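PDB 5EC6: HpuA, which probably serves as an outer-membrane lipoprotein receptor that binds haemoglobin, an early step in the capture of haem iron by this bacterium. Local coordinates for residues R20-T25 with E70-A75; R40-Q45 with G244-G249; H105-L110 with L182-D187; F138-W141 with T147-L150; D233-R238 with V288-N293. One frame throughout, in Å; residues are numbered along the deposited sequence.

Contact 1. Residues R20-T25 with E70-A75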
# COMPACT_ATOMS: atom_id res chain seq x y z
N ARG A 20 -17.76 -0.10 13.69
CA ARG A 20 -18.98 0.16 12.98
C ARG A 20 -18.79 0.86 11.64
O ARG A 20 -17.99 1.80 11.52
CB ARG A 20 -19.96 0.97 13.85
CG ARG A 20 -20.41 0.19 15.10
CD ARG A 20 -21.40 0.98 15.97
NE ARG A 20 -20.96 2.36 16.17
CZ ARG A 20 -19.99 2.77 17.00
NH1 ARG A 20 -19.34 1.92 17.80
NH2 ARG A 20 -19.68 4.06 17.06
N ALA A 21 -19.60 0.46 10.69
CA ALA A 21 -19.58 1.06 9.36
C ALA A 21 -19.92 2.52 9.39
O ALA A 21 -20.75 2.99 10.21
CB ALA A 21 -20.50 0.35 8.44
N VAL A 22 -19.33 3.26 8.47
CA VAL A 22 -19.69 4.67 8.28
C VAL A 22 -20.95 4.83 7.47
O VAL A 22 -21.10 4.27 6.38
CB VAL A 22 -18.50 5.42 7.60
CG1 VAL A 22 -18.84 6.89 7.38
CG2 VAL A 22 -17.26 5.29 8.45
N ASP A 23 -21.93 5.61 7.96
CA ASP A 23 -23.14 5.78 7.17
C ASP A 23 -22.96 6.93 6.22
O ASP A 23 -23.23 8.09 6.52
CB ASP A 23 -24.36 5.99 8.07
CG ASP A 23 -25.61 6.32 7.30
OD1 ASP A 23 -25.68 6.19 6.04
OD2 ASP A 23 -26.55 6.73 7.99
N THR A 24 -22.54 6.59 5.01
CA THR A 24 -22.27 7.59 4.00
C THR A 24 -23.55 8.26 3.46
O THR A 24 -23.45 9.24 2.77
CB THR A 24 -21.48 7.00 2.83
OG1 THR A 24 -22.32 6.05 2.16
CG2 THR A 24 -20.21 6.31 3.35
N THR A 25 -24.73 7.76 3.81
CA THR A 25 -25.97 8.45 3.36
C THR A 25 -26.21 9.76 4.12
O THR A 25 -27.05 10.58 3.70
CB THR A 25 -27.24 7.55 3.47
OG1 THR A 25 -27.61 7.35 4.84
CG2 THR A 25 -27.00 6.20 2.77
N GLU A 70 -11.40 12.95 3.21
CA GLU A 70 -11.04 11.70 3.84
C GLU A 70 -11.10 10.61 2.76
O GLU A 70 -11.72 10.80 1.72
CB GLU A 70 -11.96 11.32 4.99
CG GLU A 70 -11.88 12.33 6.13
CD GLU A 70 -12.62 11.91 7.38
OE1 GLU A 70 -12.84 10.71 7.61
OE2 GLU A 70 -12.94 12.84 8.19
N ILE A 71 -10.45 9.50 3.04
CA ILE A 71 -10.63 8.26 2.28
C ILE A 71 -11.23 7.21 3.18
O ILE A 71 -10.74 7.02 4.29
CB ILE A 71 -9.28 7.69 1.79
CG1 ILE A 71 -8.50 8.68 0.91
CG2 ILE A 71 -9.51 6.33 1.09
CD1 ILE A 71 -9.03 8.83 -0.49
N LEU A 72 -12.29 6.56 2.71
CA LEU A 72 -12.89 5.42 3.39
C LEU A 72 -12.64 4.17 2.55
O LEU A 72 -12.48 4.27 1.34
CB LEU A 72 -14.40 5.61 3.56
CG LEU A 72 -14.86 6.88 4.28
CD1 LEU A 72 -16.40 7.00 4.30
CD2 LEU A 72 -14.26 6.86 5.66
N TYR A 73 -12.61 3.03 3.23
CA TYR A 73 -12.51 1.72 2.60
C TYR A 73 -13.93 1.21 2.41
O TYR A 73 -14.66 1.05 3.38
CB TYR A 73 -11.66 0.77 3.45
CG TYR A 73 -11.71 -0.64 2.91
CD1 TYR A 73 -11.08 -0.98 1.73
CD2 TYR A 73 -12.47 -1.59 3.53
CE1 TYR A 73 -11.18 -2.27 1.21
CE2 TYR A 73 -12.59 -2.87 3.02
CZ TYR A 73 -11.95 -3.20 1.87
OH TYR A 73 -12.08 -4.49 1.37
N GLN A 74 -14.33 0.94 1.17
CA GLN A 74 -15.61 0.22 0.90
C GLN A 74 -15.33 -1.29 0.73
O GLN A 74 -14.62 -1.72 -0.19
CB GLN A 74 -16.32 0.76 -0.34
CG GLN A 74 -17.73 0.21 -0.42
CD GLN A 74 -18.50 0.63 -1.64
OE1 GLN A 74 -17.97 0.91 -2.70
NE2 GLN A 74 -19.82 0.72 -1.48
N ALA A 75 -15.90 -2.07 1.63
CA ALA A 75 -15.69 -3.51 1.63
C ALA A 75 -16.48 -4.13 0.49
O ALA A 75 -17.35 -3.50 -0.08
CB ALA A 75 -16.08 -4.05 2.97
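The antiparallel sheet built on strands 48-57, 65-74 and 80-81 receives the N-terminal loop here, where V22 and T24 meet L72 of strand 65-74. One methyl, CD1 of L72, does all the touching on the strand side. V22 CG1 lies 3.9 Å from L72 CD1, and the two side chains cross at about a right angle. With V22 CG1 anti to its amide nitrogen (chi1 180°), this methyl is the one that reaches the leucine. T24 CG2 stands 4.0 Å from L72 CD1, and those two side chains slide past each other in opposite directions. Strand 80-81 runs between the backbones of the loop and of strand 65-74, and the side chains meet over it. Y80 shares a backbone hydrogen bond with V22 and packs against both T24 and L72. The next turn of the loop is fixed by D23, whose OD1 accepts from T25 N at 2.9 Å in an Asx turn. T25 OG1 also bonds to D23 OD1, at 2.6 Å, on the syn side of the carboxylate. Across the two segments there is no hydrogen bond. The contact is thus a small apolar touch, and D23 OD1 is used twice within the loop.

Contact 2. Residues R40-Q45 with G244-G249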
# COMPACT_ATOMS: atom_id res chain seq x y z
N ARG A 40 -7.46 4.53 -7.33
CA ARG A 40 -7.44 3.23 -8.01
C ARG A 40 -7.13 2.15 -6.96
O ARG A 40 -6.22 2.34 -6.13
CB ARG A 40 -6.30 3.23 -9.04
CG ARG A 40 -6.08 1.88 -9.73
CD ARG A 40 -4.74 1.87 -10.44
NE ARG A 40 -4.70 2.71 -11.62
CZ ARG A 40 -3.56 3.05 -12.24
NH1 ARG A 40 -2.35 2.67 -11.75
NH2 ARG A 40 -3.63 3.79 -13.33
N THR A 41 -7.84 1.02 -7.02
CA THR A 41 -7.57 -0.11 -6.12
C THR A 41 -7.32 -1.41 -6.89
O THR A 41 -8.07 -1.74 -7.82
CB THR A 41 -8.74 -0.38 -5.17
OG1 THR A 41 -9.02 0.87 -4.45
CG2 THR A 41 -8.39 -1.44 -4.16
N PHE A 42 -6.28 -2.13 -6.44
CA PHE A 42 -6.12 -3.53 -6.77
C PHE A 42 -6.62 -4.37 -5.63
O PHE A 42 -6.16 -4.21 -4.48
CB PHE A 42 -4.65 -3.76 -7.00
CG PHE A 42 -4.07 -2.88 -8.07
CD1 PHE A 42 -4.17 -3.24 -9.43
CD2 PHE A 42 -3.48 -1.67 -7.74
CE1 PHE A 42 -3.69 -2.42 -10.41
CE2 PHE A 42 -2.99 -0.86 -8.75
CZ PHE A 42 -3.11 -1.23 -10.07
N ALA A 43 -7.60 -5.23 -5.90
CA ALA A 43 -8.17 -6.09 -4.87
C ALA A 43 -8.36 -7.51 -5.37
O ALA A 43 -8.64 -7.72 -6.55
CB ALA A 43 -9.47 -5.55 -4.35
N THR A 44 -8.16 -8.47 -4.47
CA THR A 44 -8.25 -9.89 -4.90
C THR A 44 -9.71 -10.31 -5.08
O THR A 44 -10.02 -11.09 -6.01
CB THR A 44 -7.50 -10.85 -4.01
OG1 THR A 44 -8.05 -10.82 -2.70
CG2 THR A 44 -6.01 -10.58 -4.00
N GLN A 45 -10.62 -9.80 -4.27
CA GLN A 45 -12.03 -10.18 -4.39
C GLN A 45 -12.95 -9.04 -3.94
O GLN A 45 -13.75 -9.17 -3.02
CB GLN A 45 -12.31 -11.49 -3.63
CG GLN A 45 -13.59 -12.19 -4.08
CD GLN A 45 -13.52 -12.79 -5.49
OE1 GLN A 45 -13.13 -13.95 -5.68
NE2 GLN A 45 -13.92 -12.00 -6.49
N GLY A 244 3.24 2.30 -18.29
CA GLY A 244 2.78 3.53 -17.65
C GLY A 244 2.91 3.44 -16.14
O GLY A 244 3.98 3.17 -15.64
N ASN A 245 1.82 3.65 -15.42
CA ASN A 245 1.85 3.56 -13.96
C ASN A 245 1.27 2.23 -13.42
O ASN A 245 0.85 2.16 -12.25
CB ASN A 245 1.09 4.73 -13.29
CG ASN A 245 -0.36 4.83 -13.75
OD1 ASN A 245 -0.94 3.90 -14.28
ND2 ASN A 245 -0.98 5.98 -13.48
N GLN A 246 1.20 1.21 -14.26
CA GLN A 246 0.60 -0.07 -13.90
C GLN A 246 1.57 -1.20 -14.22
O GLN A 246 2.42 -1.08 -15.13
CB GLN A 246 -0.74 -0.31 -14.63
CG GLN A 246 -1.89 0.49 -14.06
CD GLN A 246 -3.26 -0.15 -14.36
OE1 GLN A 246 -3.54 -1.33 -14.02
NE2 GLN A 246 -4.10 0.62 -15.02
N PHE A 247 1.42 -2.32 -13.52
CA PHE A 247 2.21 -3.48 -13.87
C PHE A 247 1.44 -4.78 -13.63
O PHE A 247 0.47 -4.82 -12.88
CB PHE A 247 3.57 -3.45 -13.12
CG PHE A 247 3.42 -3.36 -11.63
CD1 PHE A 247 3.12 -4.49 -10.88
CD2 PHE A 247 3.67 -2.17 -10.98
CE1 PHE A 247 3.03 -4.44 -9.50
CE2 PHE A 247 3.58 -2.08 -9.57
CZ PHE A 247 3.26 -3.21 -8.85
N SER A 248 1.85 -5.85 -14.31
CA SER A 248 1.20 -7.12 -14.13
C SER A 248 2.15 -8.22 -14.63
O SER A 248 3.02 -7.98 -15.46
CB SER A 248 -0.10 -7.20 -14.91
OG SER A 248 0.21 -7.13 -16.27
N GLY A 249 1.95 -9.39 -14.08
CA GLY A 249 2.72 -10.56 -14.51
C GLY A 249 2.67 -11.67 -13.48
O GLY A 249 1.64 -11.89 -12.83
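R40 grips N245 end-on with both terminal nitrogens of its guanidinium. R40 NH2 donates to N245 OD1 over 2.9 Å, at 154°. R40 NH1 donates to the backbone N245 O over a longer 3.3 Å. A weak bond also runs from R40 NH1 to N245 OD1. Both acceptors lie near the guanidinium plane, yet each is met from above its own carbonyl plane. The guanidinium and the N245 amide are almost perpendicular, 79° apart. Q246 approaches over a guanidinium face, with its CG 3.2 Å from R40 NH1. The amide of Q246 divides: NE2 lies over the same guanidinium face, offset toward the rim, and OE1 sits at the edge of the F42 ring, 3.8 Å from F42 CE1. Two features bring these groups together. R40 starts extended and bends at chi3 (-71°), which turns the guanidinium onto N245. N245 in turn is held by its ND2, which donates to A157 O. Further out, R40 and F42 keep backbone hydrogen bonds to G154 and A152 on strand 148-154. N245 and F247 are bonded to L264 and G262 on strand 256-265, and F42 packs on S261 and F265 of that same strand. This is an end-on arginine-to-asparagine bond joining two strands not paired with each other: it ties strand 40-43, attached through strand 148-154, to strand 246-253 of the closed antiparallel ring that forms the beta barrel.

Contact 3. Residues H105-L110 with L182-D187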
# COMPACT_ATOMS: atom_id res chain seq x y z
N HIS A 105 -0.43 -10.07 13.40
CA HIS A 105 -1.21 -8.95 13.91
C HIS A 105 -2.68 -9.32 13.99
O HIS A 105 -3.21 -10.01 13.12
CB HIS A 105 -1.09 -7.69 13.05
CG HIS A 105 0.29 -7.44 12.54
ND1 HIS A 105 1.06 -6.40 12.99
CD2 HIS A 105 1.01 -8.06 11.57
CE1 HIS A 105 2.22 -6.42 12.37
NE2 HIS A 105 2.22 -7.42 11.51
N PRO A 106 -3.36 -8.91 15.06
CA PRO A 106 -4.80 -9.12 15.10
C PRO A 106 -5.55 -8.18 14.13
O PRO A 106 -5.16 -7.04 13.97
CB PRO A 106 -5.15 -8.75 16.56
CG PRO A 106 -4.16 -7.71 16.94
CD PRO A 106 -2.88 -8.13 16.22
N MET A 107 -6.61 -8.66 13.50
CA MET A 107 -7.47 -7.84 12.67
C MET A 107 -8.62 -7.32 13.52
O MET A 107 -9.05 -7.99 14.48
CB MET A 107 -8.02 -8.66 11.53
CG MET A 107 -6.91 -9.29 10.67
SD MET A 107 -7.52 -10.26 9.26
CE MET A 107 -8.17 -9.03 8.17
N GLN A 108 -9.11 -6.15 13.20
CA GLN A 108 -10.21 -5.58 13.98
C GLN A 108 -11.51 -6.20 13.58
O GLN A 108 -11.87 -6.24 12.41
CB GLN A 108 -10.28 -4.07 13.82
CG GLN A 108 -11.35 -3.45 14.75
CD GLN A 108 -11.39 -1.94 14.77
OE1 GLN A 108 -10.86 -1.26 13.90
NE2 GLN A 108 -12.06 -1.38 15.79
N PRO A 109 -12.31 -6.70 14.58
CA PRO A 109 -13.64 -7.15 14.20
C PRO A 109 -14.59 -6.05 13.77
O PRO A 109 -14.49 -4.94 14.27
CB PRO A 109 -14.17 -7.81 15.49
CG PRO A 109 -13.48 -7.09 16.54
CD PRO A 109 -12.10 -6.75 16.03
N LEU A 110 -15.48 -6.36 12.85
CA LEU A 110 -16.42 -5.41 12.26
C LEU A 110 -17.86 -5.70 12.68
O LEU A 110 -18.21 -6.84 12.97
CB LEU A 110 -16.38 -5.47 10.73
CG LEU A 110 -14.96 -5.33 10.13
CD1 LEU A 110 -15.03 -5.47 8.62
CD2 LEU A 110 -14.33 -4.00 10.55
N LEU A 182 1.54 -8.52 2.86
CA LEU A 182 0.52 -8.90 3.83
C LEU A 182 -0.27 -10.08 3.29
O LEU A 182 -0.76 -10.08 2.15
CB LEU A 182 -0.41 -7.72 4.10
CG LEU A 182 -1.73 -8.07 4.83
CD1 LEU A 182 -1.32 -8.20 6.27
CD2 LEU A 182 -2.80 -7.00 4.65
N ARG A 183 -0.44 -11.10 4.15
CA ARG A 183 -1.36 -12.18 3.89
C ARG A 183 -2.30 -12.31 5.13
O ARG A 183 -2.09 -11.66 6.16
CB ARG A 183 -0.61 -13.51 3.66
CG ARG A 183 0.30 -13.57 2.36
CD ARG A 183 1.02 -14.89 2.30
NE ARG A 183 1.43 -15.36 0.97
CZ ARG A 183 2.54 -16.05 0.71
NH1 ARG A 183 3.48 -16.32 1.67
NH2 ARG A 183 2.80 -16.34 -0.55
N VAL A 184 -3.35 -13.12 4.98
CA VAL A 184 -4.22 -13.48 6.12
C VAL A 184 -4.10 -14.98 6.33
O VAL A 184 -4.33 -15.76 5.40
CB VAL A 184 -5.67 -13.05 5.89
CG1 VAL A 184 -6.48 -13.53 7.11
CG2 VAL A 184 -5.78 -11.57 5.74
N LYS A 185 -3.68 -15.36 7.52
CA LYS A 185 -3.61 -16.78 7.89
C LYS A 185 -4.34 -16.96 9.20
O LYS A 185 -4.00 -16.30 10.19
CB LYS A 185 -2.16 -17.21 8.10
CG LYS A 185 -2.05 -18.55 8.85
CD LYS A 185 -0.65 -19.13 8.78
CE LYS A 185 0.31 -18.36 9.67
NZ LYS A 185 1.66 -18.89 9.44
N ASN A 186 -5.34 -17.83 9.23
CA ASN A 186 -5.97 -18.19 10.51
C ASN A 186 -6.36 -16.99 11.33
O ASN A 186 -5.87 -16.80 12.46
CB ASN A 186 -5.00 -19.01 11.36
CG ASN A 186 -4.97 -20.45 10.96
OD1 ASN A 186 -3.90 -21.03 10.78
ND2 ASN A 186 -6.15 -21.05 10.81
N ASP A 187 -7.24 -16.18 10.76
CA ASP A 187 -7.80 -15.02 11.44
C ASP A 187 -6.83 -13.87 11.79
O ASP A 187 -7.26 -12.81 12.30
CB ASP A 187 -8.63 -15.46 12.69
CG ASP A 187 -10.09 -15.72 12.37
OD1 ASP A 187 -10.44 -15.79 11.17
OD2 ASP A 187 -10.90 -15.84 13.33
O HOH W 1 -7.50 -11.41 14.27
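M107 meets V184 and D187 beside the beta hairpin of strands 174-185 and 188-191. N186 and D187 form its tight turn, both with positive phi, in a conformation resembling a type I' turn. Strand 188-191 also pairs with strand 104-109, so it stands between the two segments and M107 reaches past it.

The apolar part is a thioether on a valine. M107 SD lies 4.0 Å from V184 CG1 and 4.1 Å from V184 CG2, so the sulfur faces both branches. The two side chains cross at about a right angle. M107 leaves its backbone with CG anti to the carbonyl carbon (chi1 -57°), continues extended to the sulfur, and bends only at chi3 (70°). Around them V184 packs on A140 and M142 of strand 136-142, and M107 on K115.

The polar part concerns the backbone. The carbonyl D187 O is approached by M107 CG at 3.9 Å, a plain van der Waals contact. A water accepts from M107 N at 3.0 Å. It also lies next to D187 O, but at a separation too short to be trusted, so a full water bridge is doubtful. No direct hydrogen bond links the segments.

Charged and polar groups nearby have other partners. R183, on the reverse side of the strand from V184, bonds to F231 O and makes a cation-pi contact with F231. V184 O accepts a hydrogen bond from O3 of a glycerol, probably left from the crystallisation liquor.

Contact 4. Residues F138-W141 with T147-L150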
# COMPACT_ATOMS: atom_id res chain seq x y z
N PHE A 138 -2.77 -0.21 2.05
CA PHE A 138 -2.97 -1.62 1.69
C PHE A 138 -3.39 -2.38 2.92
O PHE A 138 -3.15 -1.93 4.05
CB PHE A 138 -1.73 -2.24 0.98
CG PHE A 138 -0.55 -2.49 1.87
CD1 PHE A 138 0.30 -1.45 2.28
CD2 PHE A 138 -0.25 -3.77 2.30
CE1 PHE A 138 1.41 -1.69 3.06
CE2 PHE A 138 0.83 -4.00 3.14
CZ PHE A 138 1.66 -2.98 3.51
N GLY A 139 -4.02 -3.52 2.69
CA GLY A 139 -4.59 -4.27 3.78
C GLY A 139 -5.45 -5.39 3.29
O GLY A 139 -5.24 -5.95 2.20
N ALA A 140 -6.40 -5.80 4.16
CA ALA A 140 -7.29 -6.93 3.85
C ALA A 140 -8.57 -6.76 4.59
O ALA A 140 -8.58 -6.25 5.73
CB ALA A 140 -6.66 -8.25 4.25
N TRP A 141 -9.64 -7.26 3.96
CA TRP A 141 -10.93 -7.42 4.61
C TRP A 141 -11.27 -8.91 4.59
O TRP A 141 -11.03 -9.61 3.60
CB TRP A 141 -11.96 -6.61 3.88
CG TRP A 141 -13.42 -6.79 4.32
CD1 TRP A 141 -14.09 -6.04 5.23
CD2 TRP A 141 -14.37 -7.72 3.76
NE1 TRP A 141 -15.42 -6.46 5.31
CE2 TRP A 141 -15.61 -7.48 4.39
CE3 TRP A 141 -14.28 -8.73 2.80
CZ2 TRP A 141 -16.75 -8.22 4.09
CZ3 TRP A 141 -15.45 -9.44 2.47
CH2 TRP A 141 -16.65 -9.17 3.12
N THR A 147 -13.88 -15.72 3.95
CA THR A 147 -13.18 -15.42 2.70
C THR A 147 -12.58 -14.02 2.81
O THR A 147 -13.06 -13.19 3.57
CB THR A 147 -14.13 -15.52 1.53
OG1 THR A 147 -15.21 -14.60 1.68
CG2 THR A 147 -14.69 -16.93 1.43
N VAL A 148 -11.51 -13.77 2.05
CA VAL A 148 -10.67 -12.57 2.25
C VAL A 148 -10.53 -11.86 0.92
O VAL A 148 -10.36 -12.49 -0.13
CB VAL A 148 -9.28 -13.01 2.81
CG1 VAL A 148 -8.27 -11.85 2.91
CG2 VAL A 148 -9.44 -13.59 4.19
N SER A 149 -10.56 -10.51 0.95
CA SER A 149 -10.14 -9.68 -0.18
C SER A 149 -9.00 -8.77 0.25
O SER A 149 -9.20 -7.90 1.12
CB SER A 149 -11.29 -8.89 -0.75
OG SER A 149 -10.86 -8.19 -1.88
N LEU A 150 -7.82 -9.04 -0.27
CA LEU A 150 -6.64 -8.22 0.02
C LEU A 150 -6.59 -7.10 -0.99
O LEU A 150 -6.99 -7.30 -2.17
CB LEU A 150 -5.38 -9.03 0.04
CG LEU A 150 -5.38 -10.22 1.01
CD1 LEU A 150 -5.65 -11.54 0.27
CD2 LEU A 150 -4.16 -10.28 1.95
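W141 and S149 form a hydrogen-bonded pair in the antiparallel beta hairpin of strands 136-142 and 148-154. The two short strand segments run 168° apart, with axes 4.7 Å from each other at the closest.

T147 comes just before the second strand. Its OG1 bonds to S143 OG, on the loop of the hairpin. V148 follows, with CA set against W141 O at 3.3 Å in a CA-H...O contact. V148 CG1, anti to its own amide nitrogen (chi1 174°), reaches A140 CB at 4.2 Å.

S149 carries the two backbone bonds. S149 N donates to W141 O over 2.8 Å, and W141 N donates back to S149 O over 2.9 Å in a nearly straight bond of 173°. S149 O also receives a CA-H...O contact from A140. The serine hydroxyl is bonded within the same chain to G46 O and Q45 N, so this polar group is satisfied beyond the hairpin. On the face that S149 shares with W141, the indole packs on A75, P76 and L110.

L150 pairs with A140 as a non-hydrogen-bonded pair, their CA atoms 4.1 Å apart. On this other face V148 and A140 pack on V184 of strand 174-185, while L150 touches S299 of strand 298-308. L150 N is hydrogen-bonded to T44 OG1, before strand 48-57. The small methyl of A140 meets the leucine branch directly, with L150 CD2 4.0 Å from A140 CB. The backbone also touches, as L150 CA makes a CA-H...O contact of 3.4 Å with G139 O, an oxygen that also bonds to S299 OG.

Contact 5. Residues D233-R238 with V288-N293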
# COMPACT_ATOMS: atom_id res chain seq x y z
N ASP A 233 6.06 -18.68 2.79
CA ASP A 233 7.15 -18.66 1.84
C ASP A 233 7.26 -17.23 1.27
O ASP A 233 6.26 -16.52 1.09
CB ASP A 233 6.95 -19.64 0.74
CG ASP A 233 6.97 -21.10 1.24
OD1 ASP A 233 7.74 -21.38 2.20
OD2 ASP A 233 6.27 -21.93 0.65
N SER A 234 8.48 -16.86 0.98
CA SER A 234 8.74 -15.62 0.23
C SER A 234 7.97 -15.63 -1.09
O SER A 234 7.67 -16.67 -1.66
CB SER A 234 10.22 -15.44 -0.04
OG SER A 234 10.95 -15.32 1.18
N ILE A 235 7.71 -14.43 -1.62
CA ILE A 235 7.08 -14.28 -2.94
C ILE A 235 8.11 -13.63 -3.86
O ILE A 235 8.54 -12.49 -3.62
CB ILE A 235 5.81 -13.39 -2.89
CG1 ILE A 235 4.74 -14.02 -2.00
CG2 ILE A 235 5.30 -13.15 -4.30
CD1 ILE A 235 3.56 -13.09 -1.70
N GLU A 236 8.57 -14.38 -4.84
CA GLU A 236 9.57 -13.90 -5.78
C GLU A 236 8.91 -13.43 -7.07
O GLU A 236 8.21 -14.18 -7.71
CB GLU A 236 10.60 -14.98 -6.10
CG GLU A 236 11.70 -14.49 -7.02
CD GLU A 236 12.89 -15.42 -7.16
OE1 GLU A 236 12.85 -16.53 -6.61
OE2 GLU A 236 13.89 -14.97 -7.77
N MET A 237 9.16 -12.18 -7.45
CA MET A 237 8.64 -11.70 -8.76
C MET A 237 9.37 -12.42 -9.85
O MET A 237 10.60 -12.57 -9.77
CB MET A 237 8.87 -10.19 -8.88
CG MET A 237 8.14 -9.41 -7.79
SD MET A 237 6.36 -9.51 -7.93
CE MET A 237 5.85 -8.70 -6.40
N ARG A 238 8.64 -12.94 -10.84
CA ARG A 238 9.22 -13.71 -11.92
C ARG A 238 9.26 -12.99 -13.27
O ARG A 238 10.31 -12.94 -13.91
CB ARG A 238 8.52 -15.06 -12.06
CG ARG A 238 8.77 -15.99 -10.85
CD ARG A 238 10.21 -16.41 -10.74
NE ARG A 238 10.40 -17.40 -9.71
CZ ARG A 238 11.55 -18.05 -9.46
NH1 ARG A 238 12.62 -17.82 -10.20
NH2 ARG A 238 11.59 -18.95 -8.48
N VAL A 288 -1.07 -10.10 -5.18
CA VAL A 288 -0.54 -11.34 -5.77
C VAL A 288 -1.57 -12.41 -5.53
O VAL A 288 -1.93 -12.65 -4.40
CB VAL A 288 0.83 -11.78 -5.21
CG1 VAL A 288 1.35 -12.93 -6.04
CG2 VAL A 288 1.84 -10.65 -5.23
N ASN A 289 -2.09 -13.00 -6.61
CA ASN A 289 -3.26 -13.86 -6.55
C ASN A 289 -2.91 -15.25 -7.09
O ASN A 289 -2.65 -15.39 -8.30
CB ASN A 289 -4.40 -13.27 -7.37
CG ASN A 289 -5.73 -13.91 -7.07
OD1 ASN A 289 -5.84 -15.15 -6.85
ND2 ASN A 289 -6.79 -13.08 -7.06
N PHE A 290 -2.91 -16.23 -6.18
CA PHE A 290 -2.55 -17.62 -6.48
C PHE A 290 -3.80 -18.48 -6.78
O PHE A 290 -3.68 -19.68 -7.04
CB PHE A 290 -1.77 -18.19 -5.30
CG PHE A 290 -0.46 -17.51 -5.05
CD1 PHE A 290 0.70 -17.92 -5.72
CD2 PHE A 290 -0.39 -16.40 -4.21
CE1 PHE A 290 1.91 -17.30 -5.50
CE2 PHE A 290 0.81 -15.75 -4.01
CZ PHE A 290 1.98 -16.21 -4.66
N GLY A 291 -4.97 -17.86 -6.78
CA GLY A 291 -6.23 -18.58 -6.94
C GLY A 291 -7.31 -18.02 -6.07
O GLY A 291 -7.05 -17.46 -4.99
N SER A 292 -8.54 -18.27 -6.51
CA SER A 292 -9.73 -17.92 -5.74
C SER A 292 -9.65 -18.47 -4.33
O SER A 292 -9.48 -19.68 -4.13
CB SER A 292 -10.98 -18.44 -6.49
OG SER A 292 -12.14 -18.24 -5.71
N ASN A 293 -9.73 -17.57 -3.35
CA ASN A 293 -9.67 -17.89 -1.93
C ASN A 293 -8.43 -18.60 -1.46
O ASN A 293 -8.40 -19.21 -0.38
CB ASN A 293 -10.92 -18.72 -1.52
CG ASN A 293 -12.18 -17.95 -1.73
OD1 ASN A 293 -12.28 -16.82 -1.31
ND2 ASN A 293 -13.15 -18.55 -2.39
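I235 points at V288 and F290, and each of its two gamma carbons meets a different partner. The CG2 branch faces the valine, with I235 CG2 4.3 Å from V288 CG1. The CG1 branch faces the phenylalanine. It comes to the edge of the ring, close to the ring plane, with I235 CG1 4.4 Å from F290 CZ. The isoleucine therefore meets the far rim of the aromatic and does not lie over a face. F290 takes up this pose just after strand 283-289 ends. Its CB heads toward I235. The chain around F290 is shaped by N289, whose OD1 accepts from G291 N at 2.8 Å, in the carbonyl plane, making an Asx turn. N297 adds to this: its OD1 accepts from F290 N and its ND2 bonds to G291 O.

Strands 235-243 and 283-289 are not neighbours. Strands 246-253 and 256-265 separate them in the closed ring of the barrel, so these inward-pointing side chains meet across its interior. A251 packs on I235, S253 on F290, and R183 touches both I235 and F290. There is no hydrogen bond across the segments. The contact is purely apolar, made by loose van der Waals distances. With no polar link, it rests on the shape and burial of I235, V288 and F290 alone.

How the contacts relate
Contact 4 is central: it touches each of the other four. The hairpin meets contact 1 where Y73 OH lies 3.3 Å from W141 CB. It meets contact 2 where T44 N probably bonds to L150 O at 2.8 Å. Contact 3 is nearest to it, with centres 9 Å apart, and L182 CD2 packs 3.4 Å from G139 CA. It meets contact 5 where T147 CB lies 3.6 Å from N293 OD1. Contacts 3 and 5 are joined through R183, whose NH1 bonds to D233 O at 2.8 Å. Contacts 2 and 5 use neighbouring strands 246-253 and 235-243, and T44 CB lies 3.8 Å from N289 ND2. Contact 1 is the farthest from contact 5, their centres 29 Å apart.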